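Local coordinates for endo-1,4-b-d-mannanase (Trichoderma reesei, PDB 1QNR), which catalyses the endo-hydrolysis of beta-1,4-mannosidic linkages in mannans, acting as a glycoside hydrolase family 5 enzyme with a TIM-barrel catalytic domain, at residues T132-N137 / T142-Y147; W164-E169 / V181-S186; N125-N130 / N137-T142. All coordinates share one frame; numbering follows the deposited sequence. Where two conformers were deposited one is given.

Contact 1: residues T132-N137 / T142-Y147; sequences TTWYTN and TQYRKY. With NAG (2-acetamido-2-deoxy-beta-D-glucopyranose), chain F.
The carbonyl oxygen of Trp-134 is gripped twice, by the backbone N of Asn-137 at 3.2 Å and by the side-chain NE2 of Gln-141, so the turn closes on itself and is tied to the start of the next helix. From that fixed backbone the indole swings out with CG anti to the backbone N (chi1 179°), which brings its benzo edge up to the ring of Tyr-144. The result is a clear T-shaped stack. CH2 of Trp-134 lies over the centre of the Tyr-144 ring, and CZ2 comes within 4.1 Å of Tyr-144 CD1, with the planes at 72° and the six-membered rings 5.4 Å apart between centroids. A second ring joins in: CE3 of Trp-134 stands 3.7 Å above one face of Tyr-135, toward its rim, so different parts of the six-membered ring serve two tyrosines. The phenol of Tyr-144 is not idle, since its OH is hydrogen-bonded to Leu-166 O. At the surface end of the turn, Thr-132 fills the third position of an Asn-X-Thr glycosylation sequon, its OG1 hydrogen-bonded to Asn-130 OD1, while CG2 of Thr-133 brushes the sugar. The aromatic cluster thus fills the angle between three helices: Trp-134 rests on Ile-120 of helix 119-127, and Tyr-144, projecting from helix 138-155, packs on Tyr-123 of helix 119-127 and Val-187 of helix 178-194.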
loop_
_atom_site.group_PDB
_atom_site.type_symbol
_atom_site.label_atom_id
_atom_site.label_comp_id
_atom_site.label_asym_id
_atom_site.label_seq_id
_atom_site.Cartn_x
_atom_site.Cartn_y
_atom_site.Cartn_z
ATOM N N THR A 132 3.962 -19.149 7.509
ATOM C CA THR A 132 3.221 -19.709 6.369
ATOM C C THR A 132 1.892 -20.387 6.786
ATOM O O THR A 132 0.913 -20.317 5.991
ATOM C CB THR A 132 4.114 -20.614 5.498
ATOM O OG1 THR A 132 4.616 -21.672 6.349
ATOM C CG2 THR A 132 5.338 -19.827 4.925
ATOM N N THR A 133 1.818 -20.890 7.998
ATOM C CA THR A 133 0.510 -21.436 8.450
ATOM C C THR A 133 -0.415 -20.311 8.905
ATOM O O THR A 133 -1.634 -20.572 9.102
ATOM C CB THR A 133 0.639 -22.466 9.590
ATOM O OG1 THR A 133 1.115 -21.859 10.768
ATOM C CG2 THR A 133 1.612 -23.586 9.153
ATOM N N TRP A 134 0.043 -19.055 9.030
ATOM C CA TRP A 134 -0.791 -17.926 9.457
ATOM C C TRP A 134 -2.081 -17.818 8.659
ATOM O O TRP A 134 -3.191 -17.578 9.219
ATOM C CB TRP A 134 0.006 -16.593 9.308
ATOM C CG TRP A 134 -0.824 -15.361 9.723
ATOM C CD1 TRP A 134 -0.960 -14.856 10.964
ATOM C CD2 TRP A 134 -1.503 -14.433 8.844
ATOM N NE1 TRP A 134 -1.820 -13.729 10.977
ATOM C CE2 TRP A 134 -2.089 -13.434 9.667
ATOM C CE3 TRP A 134 -1.681 -14.383 7.457
ATOM C CZ2 TRP A 134 -2.884 -12.409 9.118
ATOM C CZ3 TRP A 134 -2.428 -13.307 6.934
ATOM C CH2 TRP A 134 -3.006 -12.325 7.745
ATOM N N TYR A 135 -1.997 -18.026 7.339
ATOM C CA TYR A 135 -3.135 -17.880 6.427
ATOM C C TYR A 135 -4.301 -18.811 6.768
ATOM O O TYR A 135 -5.451 -18.469 6.375
ATOM C CB TYR A 135 -2.697 -18.123 4.959
ATOM C CG TYR A 135 -1.735 -17.006 4.482
ATOM C CD1 TYR A 135 -2.183 -15.762 4.052
ATOM C CD2 TYR A 135 -0.341 -17.237 4.524
ATOM C CE1 TYR A 135 -1.289 -14.745 3.695
ATOM C CE2 TYR A 135 0.573 -16.231 4.150
ATOM C CZ TYR A 135 0.071 -14.996 3.730
ATOM O OH TYR A 135 0.931 -13.951 3.379
ATOM N N THR A 136 -4.022 -19.960 7.416
ATOM C CA THR A 136 -5.117 -20.911 7.726
ATOM C C THR A 136 -5.179 -21.161 9.214
ATOM O O THR A 136 -5.812 -22.178 9.663
ATOM C CB THR A 136 -4.834 -22.254 6.985
ATOM O OG1 THR A 136 -3.526 -22.787 7.239
ATOM C CG2 THR A 136 -5.018 -22.072 5.498
ATOM N N ASN A 137 -4.584 -20.319 10.064
ATOM C CA ASN A 137 -4.648 -20.417 11.543
ATOM C C ASN A 137 -5.975 -19.807 12.018
ATOM O O ASN A 137 -6.185 -18.587 11.843
ATOM C CB ASN A 137 -3.412 -19.721 12.139
ATOM C CG ASN A 137 -3.318 -19.676 13.643
ATOM O OD1 ASN A 137 -4.344 -19.449 14.322
ATOM N ND2 ASN A 137 -2.109 -19.820 14.178
ATOM N N THR A 142 -9.414 -15.234 12.807
ATOM C CA THR A 142 -10.568 -14.663 13.480
ATOM C C THR A 142 -10.264 -13.285 14.048
ATOM O O THR A 142 -11.029 -12.302 13.878
ATOM C CB THR A 142 -11.038 -15.607 14.618
ATOM O OG1 THR A 142 -11.517 -16.795 13.933
ATOM C CG2 THR A 142 -12.220 -15.018 15.392
ATOM N N GLN A 143 -9.089 -13.086 14.670
ATOM C CA GLN A 143 -8.690 -11.758 15.149
ATOM C C GLN A 143 -8.350 -10.801 14.018
ATOM O O GLN A 143 -8.802 -9.616 14.097
ATOM C CB GLN A 143 -7.534 -11.862 16.185
ATOM C CG GLN A 143 -7.248 -10.536 16.868
ATOM C CD GLN A 143 -8.384 -9.967 17.687
ATOM O OE1 GLN A 143 -9.169 -10.726 18.300
ATOM N NE2 GLN A 143 -8.553 -8.636 17.774
ATOM N N TYR A 144 -7.660 -11.222 12.970
ATOM C CA TYR A 144 -7.393 -10.359 11.788
ATOM C C TYR A 144 -8.717 -9.839 11.230
ATOM O O TYR A 144 -8.820 -8.619 10.888
ATOM C CB TYR A 144 -6.587 -11.129 10.737
ATOM C CG TYR A 144 -6.469 -10.476 9.369
ATOM C CD1 TYR A 144 -5.609 -9.377 9.131
ATOM C CD2 TYR A 144 -7.169 -11.011 8.278
ATOM C CE1 TYR A 144 -5.538 -8.793 7.859
ATOM C CE2 TYR A 144 -7.063 -10.455 6.990
ATOM C CZ TYR A 144 -6.266 -9.318 6.808
ATOM O OH TYR A 144 -6.219 -8.816 5.498
ATOM N N ARG A 145 -9.725 -10.724 11.069
ATOM C CA ARG A 145 -11.004 -10.221 10.516
ATOM C C ARG A 145 -11.733 -9.289 11.499
ATOM O O ARG A 145 -12.412 -8.325 11.046
ATOM C CB ARG A 145 -11.958 -11.389 10.101
ATOM C CG ARG A 145 -11.309 -12.261 9.005
ATOM C CD ARG A 145 -12.340 -13.372 8.645
ATOM N NE ARG A 145 -12.001 -13.881 7.344
ATOM C CZ ARG A 145 -12.743 -14.263 6.334
ATOM N NH1 ARG A 145 -12.002 -14.719 5.311
ATOM N NH2 ARG A 145 -14.113 -14.200 6.335
ATOM N N LYS A 146 -11.577 -9.488 12.810
ATOM C CA LYS A 146 -12.174 -8.531 13.769
ATOM C C LYS A 146 -11.477 -7.177 13.613
ATOM O O LYS A 146 -12.150 -6.120 13.670
ATOM C CB LYS A 146 -11.996 -9.024 15.220
ATOM C CG LYS A 146 -12.924 -10.133 15.671
ATOM C CD LYS A 146 -12.724 -10.410 17.184
ATOM C CE LYS A 146 -13.227 -9.285 18.035
ATOM N NZ LYS A 146 -13.588 -9.703 19.434
ATOM N N TYR A 147 -10.158 -7.165 13.353
ATOM C CA TYR A 147 -9.454 -5.859 13.138
ATOM C C TYR A 147 -9.825 -5.228 11.821
ATOM O O TYR A 147 -10.114 -4.011 11.799
ATOM C CB TYR A 147 -7.887 -6.151 13.208
ATOM C CG TYR A 147 -7.146 -4.822 13.110
ATOM C CD1 TYR A 147 -7.217 -3.922 14.201
ATOM C CD2 TYR A 147 -6.438 -4.464 11.969
ATOM C CE1 TYR A 147 -6.611 -2.676 14.126
ATOM C CE2 TYR A 147 -5.819 -3.202 11.895
ATOM C CZ TYR A 147 -5.967 -2.326 12.936
ATOM O OH TYR A 147 -5.366 -1.034 12.861
HETATM C C1 NAG F . 5.886 -24.137 9.143
HETATM C C2 NAG F . 7.170 -24.793 8.678
HETATM C C3 NAG F . 6.745 -25.747 7.584
HETATM C C4 NAG F . 5.729 -26.699 8.243
HETATM C C5 NAG F . 4.463 -25.920 8.722
HETATM C C6 NAG F . 3.453 -26.877 9.337
HETATM C C7 NAG F . 9.363 -23.623 8.816
HETATM C C8 NAG F . 10.220 -22.566 8.218
HETATM N N2 NAG F . 8.096 -23.701 8.318
HETATM O O3 NAG F . 7.917 -26.486 7.207
HETATM O O4 NAG F . 5.287 -27.721 7.345
HETATM O O5 NAG F . 4.938 -25.025 9.725
HETATM O O6 NAG F . 4.019 -27.559 10.418
HETATM O O7 NAG F . 9.749 -24.339 9.649
#

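Contact 2: residues W164-E169 / V181-S186. With BMA (beta-D-mannopyranose), chain B.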
loop_
_atom_site.group_PDB
_atom_site.type_symbol
_atom_site.label_atom_id
_atom_site.label_comp_id
_atom_site.label_asym_id
_atom_site.label_seq_id
_atom_site.Cartn_x
_atom_site.Cartn_y
_atom_site.Cartn_z
ATOM N N TRP A 164 -9.188 -0.338 0.011
ATOM C CA TRP A 164 -8.724 -1.193 1.143
ATOM C C TRP A 164 -7.693 -2.177 0.548
ATOM O O TRP A 164 -7.840 -2.610 -0.632
ATOM C CB TRP A 164 -9.904 -1.984 1.705
ATOM C CG TRP A 164 -10.999 -1.120 2.303
ATOM C CD1 TRP A 164 -12.288 -1.052 1.894
ATOM C CD2 TRP A 164 -10.832 -0.174 3.379
ATOM N NE1 TRP A 164 -12.991 -0.154 2.690
ATOM C CE2 TRP A 164 -12.090 0.448 3.555
ATOM C CE3 TRP A 164 -9.742 0.248 4.167
ATOM C CZ2 TRP A 164 -12.356 1.393 4.551
ATOM C CZ3 TRP A 164 -9.969 1.258 5.125
ATOM C CH2 TRP A 164 -11.265 1.820 5.270
ATOM N N GLU A 165 -6.682 -2.536 1.330
ATOM C CA GLU A 165 -5.607 -3.424 0.850
ATOM C C GLU A 165 -5.420 -4.499 1.900
ATOM O O GLU A 165 -5.298 -4.293 3.117
ATOM C CB GLU A 165 -4.356 -2.565 0.584
ATOM C CG GLU A 165 -3.144 -3.399 0.091
ATOM C CD GLU A 165 -2.112 -2.452 -0.537
ATOM O OE1 GLU A 165 -1.304 -1.915 0.253
ATOM O OE2 GLU A 165 -2.289 -2.222 -1.783
ATOM N N LEU A 166 -5.393 -5.778 1.391
ATOM C CA LEU A 166 -5.367 -6.899 2.346
ATOM C C LEU A 166 -4.100 -6.879 3.177
ATOM O O LEU A 166 -4.203 -7.159 4.420
ATOM C CB LEU A 166 -5.586 -8.223 1.595
ATOM C CG LEU A 166 -6.836 -8.344 0.710
ATOM C CD1 LEU A 166 -7.051 -9.851 0.355
ATOM C CD2 LEU A 166 -8.071 -7.722 1.337
ATOM N N GLY A 167 -2.908 -6.597 2.627
ATOM C CA GLY A 167 -1.724 -6.497 3.499
ATOM C C GLY A 167 -0.619 -5.801 2.710
ATOM O O GLY A 167 -0.701 -5.553 1.491
ATOM N N ASN A 168 0.452 -5.466 3.466
ATOM C CA ASN A 168 1.670 -4.982 2.799
ATOM C C ASN A 168 2.548 -6.190 2.397
ATOM O O ASN A 168 3.123 -6.843 3.301
ATOM C CB ASN A 168 2.477 -4.073 3.704
ATOM C CG ASN A 168 3.777 -3.589 3.022
ATOM O OD1 ASN A 168 3.763 -3.061 1.889
ATOM N ND2 ASN A 168 4.885 -3.804 3.718
ATOM N N GLU A 169 2.696 -6.436 1.089
ATOM C CA GLU A 169 3.648 -7.451 0.545
ATOM C C GLU A 169 3.382 -8.847 1.051
ATOM O O GLU A 169 4.342 -9.569 1.411
ATOM C CB GLU A 169 5.159 -7.065 0.797
ATOM C CG GLU A 169 5.382 -5.628 0.249
ATOM C CD GLU A 169 6.832 -5.239 0.204
ATOM O OE1 GLU A 169 7.684 -5.751 0.954
ATOM O OE2 GLU A 169 7.122 -4.281 -0.551
ATOM N N VAL A 181 -4.119 -17.534 -3.003
ATOM C CA VAL A 181 -5.348 -17.323 -3.820
ATOM C C VAL A 181 -6.582 -17.543 -2.956
ATOM O O VAL A 181 -7.524 -16.717 -2.993
ATOM C CB VAL A 181 -5.351 -18.247 -5.046
ATOM C CG1 VAL A 181 -6.702 -18.129 -5.756
ATOM C CG2 VAL A 181 -4.235 -17.892 -6.058
ATOM N N GLN A 182 -6.661 -18.634 -2.187
ATOM C CA GLN A 182 -7.867 -18.915 -1.397
ATOM C C GLN A 182 -8.043 -17.940 -0.255
ATOM O O GLN A 182 -9.191 -17.478 -0.022
ATOM C CB GLN A 182 -7.928 -20.391 -0.848
ATOM C CG GLN A 182 -7.943 -21.468 -1.960
ATOM C CD GLN A 182 -8.961 -21.207 -3.045
ATOM O OE1 GLN A 182 -10.158 -20.854 -2.781
ATOM N NE2 GLN A 182 -8.580 -21.251 -4.330
ATOM N N TRP A 183 -6.965 -17.514 0.411
ATOM C CA TRP A 183 -7.099 -16.518 1.505
ATOM C C TRP A 183 -7.527 -15.162 0.921
ATOM O O TRP A 183 -8.478 -14.534 1.459
ATOM C CB TRP A 183 -5.696 -16.407 2.151
ATOM C CG TRP A 183 -5.601 -15.288 3.176
ATOM C CD1 TRP A 183 -6.025 -15.336 4.500
ATOM C CD2 TRP A 183 -5.022 -13.975 2.984
ATOM N NE1 TRP A 183 -5.825 -14.118 5.110
ATOM C CE2 TRP A 183 -5.204 -13.274 4.180
ATOM C CE3 TRP A 183 -4.423 -13.350 1.874
ATOM C CZ2 TRP A 183 -4.715 -11.977 4.323
ATOM C CZ3 TRP A 183 -3.951 -12.021 2.040
ATOM C CH2 TRP A 183 -4.119 -11.335 3.266
ATOM N N ALA A 184 -6.903 -14.714 -0.179
ATOM C CA ALA A 184 -7.289 -13.410 -0.730
ATOM C C ALA A 184 -8.708 -13.396 -1.269
ATOM O O ALA A 184 -9.425 -12.372 -1.148
ATOM C CB ALA A 184 -6.301 -13.005 -1.839
ATOM N N THR A 185 -9.163 -14.550 -1.819
ATOM C CA THR A 185 -10.549 -14.643 -2.285
ATOM C C THR A 185 -11.488 -14.480 -1.100
ATOM O O THR A 185 -12.471 -13.627 -1.160
ATOM C CB THR A 185 -10.746 -16.034 -2.980
ATOM O OG1 THR A 185 -9.955 -16.108 -4.149
ATOM C CG2 THR A 185 -12.218 -16.262 -3.370
ATOM N N SER A 186 -11.328 -15.228 -0.022
ATOM C CA SER A 186 -12.220 -15.139 1.136
ATOM C C SER A 186 -12.165 -13.788 1.846
ATOM O O SER A 186 -13.242 -13.203 2.203
ATOM C CB SER A 186 -11.852 -16.252 2.153
ATOM O OG SER A 186 -12.840 -16.213 3.180
HETATM C C1 BMA B . 12.404 -7.972 1.817
HETATM C C2 BMA B . 12.500 -7.172 3.139
HETATM C C3 BMA B . 11.312 -6.215 3.266
HETATM C C4 BMA B . 11.137 -5.408 1.986
HETATM C C5 BMA B . 11.109 -6.274 0.724
HETATM C C6 BMA B . 11.278 -5.410 -0.578
HETATM O O2 BMA B . 13.711 -6.404 3.172
HETATM O O3 BMA B . 11.405 -5.361 4.375
HETATM O O4 BMA B . 9.926 -4.648 2.127
HETATM O O5 BMA B . 12.362 -7.059 0.674
HETATM O O6 BMA B . 11.052 -6.408 -1.581
#
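Leu-166 reaches toward helix 178-194 from just beyond the end of strand 161-165, and its side chain can be traced atom by atom into the helix surface. CB meets the far corner of the Trp-183 indole, 3.8 Å from CH2, in an oblique approach. CG sits anti to the carbonyl carbon (chi1 -54°), which carries the branch past the indole and on to the helix backbone. There CD1 settles 3.7 Å from Ala-184 CA, with Ala-184 CB at 3.9 Å, while the same methyl remains 4.1 Å from Trp-183 CZ3. Leu-166 is therefore held in the angle between a large flat side chain and the bare backbone that an alanine leaves accessible; it also touches Val-200 of strand 199-201. The indole points its opposite, polar side elsewhere, NE1 being hydrogen-bonded to Gln-141 OE1. Within the same turn, Val-181 O accepts from both N and OG1 of Thr-185, from opposite faces of its plane.

Strand, helix and the following strand 199-201 form a beta-alpha-beta crossover of the barrel, and the chain leaving Leu-166 leads to Glu-169, beside a bound mannose, in what is probably the catalytic cleft. Glu-169 OE1 takes a hydrogen bond of 2.8 Å from O4 of the mannose and a second from Trp-114 NE1, while OE2 is hydrogen-bonded to His-241 ND1. Asn-168 and Glu-169 follow the fourth barrel strand, as in family 5 relatives, where the glutamate of this Asn-Glu pair is the acid/base; Glu-169 probably has that role. The chemistry divides accordingly: in the conformer described, directional bonds hold the carboxylate, whereas the contact behind it is wholly apolar and depends on complementary shape.

Contact 3: residues N125-N130 / N137-T142; sequences NAFGGN and NTAAQT. With NAG (2-acetamido-2-deoxy-beta-D-glucopyranose), chain F.
Phe-127 and Asn-137 supply most of this interface, one with a ring laid against the opposing helix and the other with an amide that joins the end of one helix to the start of the next. The Phe-127 ring is sandwiched. Ala-139 presents its carbonyl to one face, O standing 4.2 Å above the centre, and the methyl of Ala-126 from its own helix lies over the other. CD1 touches Ala-139 CB, and CD2 comes within 3.6 Å of Ala-140 CA, obliquely. The small alanines let the aromatic ring press close to the first turn of helix 138-155.

Asn-137 is the N-cap of that helix. The trans first torsion (chi1 178°) sets the amide so that OD1 accepts from Ala-140 N at 3.0 Å, while ND2 faces the other segment. One amide hydrogen makes a nearly straight bond to Phe-127 O (3.1 Å, 172°), the acceptor lying in the amide plane although the donor stands above the plane of the carbonyl. ND2 also donates to a water at 3.2 Å, and that water in turn donates to Gly-128 O and Asn-130 O. Replacing Asn-137 with a leucine would probably leave Ala-140 N without its cap and Phe-127 O and the bridging water without their donor.

Gly-128, with positive phi, turns the chain out of helix 119-127 toward Asn-130, whose ND2 is bonded covalently to C1 of the N-acetylglucosamine. The contact thus joins the C-terminal end of helix 119-127 to the N-terminal end of helix 138-155 at the protein surface, with Phe-127 also resting on Leu-75 and Ser-80, and Trp-134 lying against Ala-140.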
loop_
_atom_site.group_PDB
_atom_site.type_symbol
_atom_site.label_atom_id
_atom_site.label_comp_id
_atom_site.label_asym_id
_atom_site.label_seq_id
_atom_site.Cartn_x
_atom_site.Cartn_y
_atom_site.Cartn_z
ATOM N N ASN A 125 3.246 -14.932 17.459
ATOM C CA ASN A 125 3.582 -14.933 18.912
ATOM C C ASN A 125 2.323 -15.198 19.769
ATOM O O ASN A 125 2.451 -15.863 20.833
ATOM C CB ASN A 125 4.153 -13.545 19.322
ATOM C CG ASN A 125 5.567 -13.291 18.856
ATOM O OD1 ASN A 125 6.303 -14.237 18.516
ATOM N ND2 ASN A 125 5.965 -12.016 18.815
ATOM N N ALA A 126 1.148 -14.684 19.374
ATOM C CA ALA A 126 -0.047 -14.850 20.173
ATOM C C ALA A 126 -0.765 -16.169 19.887
ATOM O O ALA A 126 -1.354 -16.738 20.828
ATOM C CB ALA A 126 -1.067 -13.741 19.861
ATOM N N PHE A 127 -0.834 -16.626 18.636
ATOM C CA PHE A 127 -1.703 -17.730 18.213
ATOM C C PHE A 127 -0.940 -18.914 17.704
ATOM O O PHE A 127 -1.625 -19.881 17.235
ATOM C CB PHE A 127 -2.681 -17.163 17.130
ATOM C CG PHE A 127 -3.457 -15.941 17.606
ATOM C CD1 PHE A 127 -4.240 -15.952 18.742
ATOM C CD2 PHE A 127 -3.338 -14.743 16.882
ATOM C CE1 PHE A 127 -4.944 -14.838 19.163
ATOM C CE2 PHE A 127 -3.995 -13.616 17.319
ATOM C CZ PHE A 127 -4.784 -13.654 18.459
ATOM N N GLY A 128 0.388 -18.944 17.790
ATOM C CA GLY A 128 1.116 -20.144 17.369
ATOM C C GLY A 128 1.312 -20.380 15.906
ATOM O O GLY A 128 1.104 -19.446 15.088
ATOM N N GLY A 129 1.757 -21.602 15.569
ATOM C CA GLY A 129 2.083 -21.844 14.134
ATOM C C GLY A 129 3.352 -21.063 13.712
ATOM O O GLY A 129 4.285 -20.742 14.469
ATOM N N ASN A 130 3.335 -20.756 12.374
ATOM C CA ASN A 130 4.457 -19.961 11.834
ATOM C C ASN A 130 3.987 -19.026 10.731
ATOM O O ASN A 130 2.784 -18.893 10.487
ATOM C CB ASN A 130 5.648 -20.896 11.444
ATOM C CG ASN A 130 5.218 -21.732 10.291
ATOM O OD1 ASN A 130 4.413 -21.557 9.437
ATOM N ND2 ASN A 130 5.929 -22.937 10.146
ATOM N N ASN A 137 -4.584 -20.319 10.064
ATOM C CA ASN A 137 -4.648 -20.417 11.543
ATOM C C ASN A 137 -5.975 -19.807 12.018
ATOM O O ASN A 137 -6.185 -18.587 11.843
ATOM C CB ASN A 137 -3.412 -19.721 12.139
ATOM C CG ASN A 137 -3.318 -19.676 13.643
ATOM O OD1 ASN A 137 -4.344 -19.449 14.322
ATOM N ND2 ASN A 137 -2.109 -19.820 14.178
ATOM N N THR A 138 -6.915 -20.671 12.536
ATOM C CA THR A 138 -8.244 -20.107 12.817
ATOM C C THR A 138 -8.259 -18.965 13.846
ATOM O O THR A 138 -8.957 -17.966 13.628
ATOM C CB THR A 138 -9.199 -21.244 13.340
ATOM O OG1 THR A 138 -9.177 -22.324 12.333
ATOM C CG2 THR A 138 -10.583 -20.673 13.552
ATOM N N ALA A 139 -7.524 -19.078 14.961
ATOM C CA ALA A 139 -7.530 -17.978 15.942
ATOM C C ALA A 139 -6.890 -16.731 15.339
ATOM O O ALA A 139 -7.394 -15.606 15.583
ATOM C CB ALA A 139 -6.763 -18.427 17.179
ATOM N N ALA A 140 -5.808 -16.878 14.559
ATOM C CA ALA A 140 -5.174 -15.644 13.973
ATOM C C ALA A 140 -6.113 -15.010 12.956
ATOM O O ALA A 140 -6.231 -13.741 12.959
ATOM C CB ALA A 140 -3.838 -16.029 13.298
ATOM N N GLN A 141 -6.753 -15.811 12.086
ATOM C CA GLN A 141 -7.637 -15.203 11.060
ATOM C C GLN A 141 -8.898 -14.614 11.696
ATOM O O GLN A 141 -9.386 -13.600 11.191
ATOM C CB GLN A 141 -7.995 -16.280 9.999
ATOM C CG GLN A 141 -6.803 -16.651 9.095
ATOM C CD GLN A 141 -6.202 -15.425 8.384
ATOM O OE1 GLN A 141 -6.925 -14.647 7.742
ATOM N NE2 GLN A 141 -4.871 -15.279 8.530
ATOM N N THR A 142 -9.414 -15.234 12.807
ATOM C CA THR A 142 -10.568 -14.663 13.480
ATOM C C THR A 142 -10.264 -13.285 14.048
ATOM O O THR A 142 -11.029 -12.302 13.878
ATOM C CB THR A 142 -11.038 -15.607 14.618
ATOM O OG1 THR A 142 -11.517 -16.795 13.933
ATOM C CG2 THR A 142 -12.220 -15.018 15.392
HETATM C C1 NAG F . 5.886 -24.137 9.143
HETATM C C2 NAG F . 7.170 -24.793 8.678
HETATM C C3 NAG F . 6.745 -25.747 7.584
HETATM C C4 NAG F . 5.729 -26.699 8.243
HETATM C C5 NAG F . 4.463 -25.920 8.722
HETATM C C6 NAG F . 3.453 -26.877 9.337
HETATM C C7 NAG F . 9.363 -23.623 8.816
HETATM C C8 NAG F . 10.220 -22.566 8.218
HETATM N N2 NAG F . 8.096 -23.701 8.318
HETATM O O3 NAG F . 7.917 -26.486 7.207
HETATM O O4 NAG F . 5.287 -27.721 7.345
HETATM O O5 NAG F . 4.938 -25.025 9.725
HETATM O O6 NAG F . 4.019 -27.559 10.418
HETATM O O7 NAG F . 9.749 -24.339 9.649
HETATM O O HOH W 1 0.430 -18.952 12.437
#

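How the contacts relate
Contacts 1 and 3 lie about 6 Å apart between centres and share Asn-137 and Thr-142, their segments alternating along the chain. Contact 2 follows later in sequence, its centre about 11 Å from that of contact 1 and 16 Å from that of contact 3. Gln-141, on the helix capped in contact 3, bridges to contacts 1 and 2 through its two amide atoms. Contacts 1 and 2 also meet where Tyr-135 CD1 packs 3.5 Å from Trp-183 CD2 and where Arg-145 NH1 lies 2.7 Å from Ser-186 OG, a probable hydrogen bond. The series runs from the N-linked sugar at the surface, past the aromatic residues of contact 1, to Glu-169, one of the residues hydrogen-bonded to the mannose.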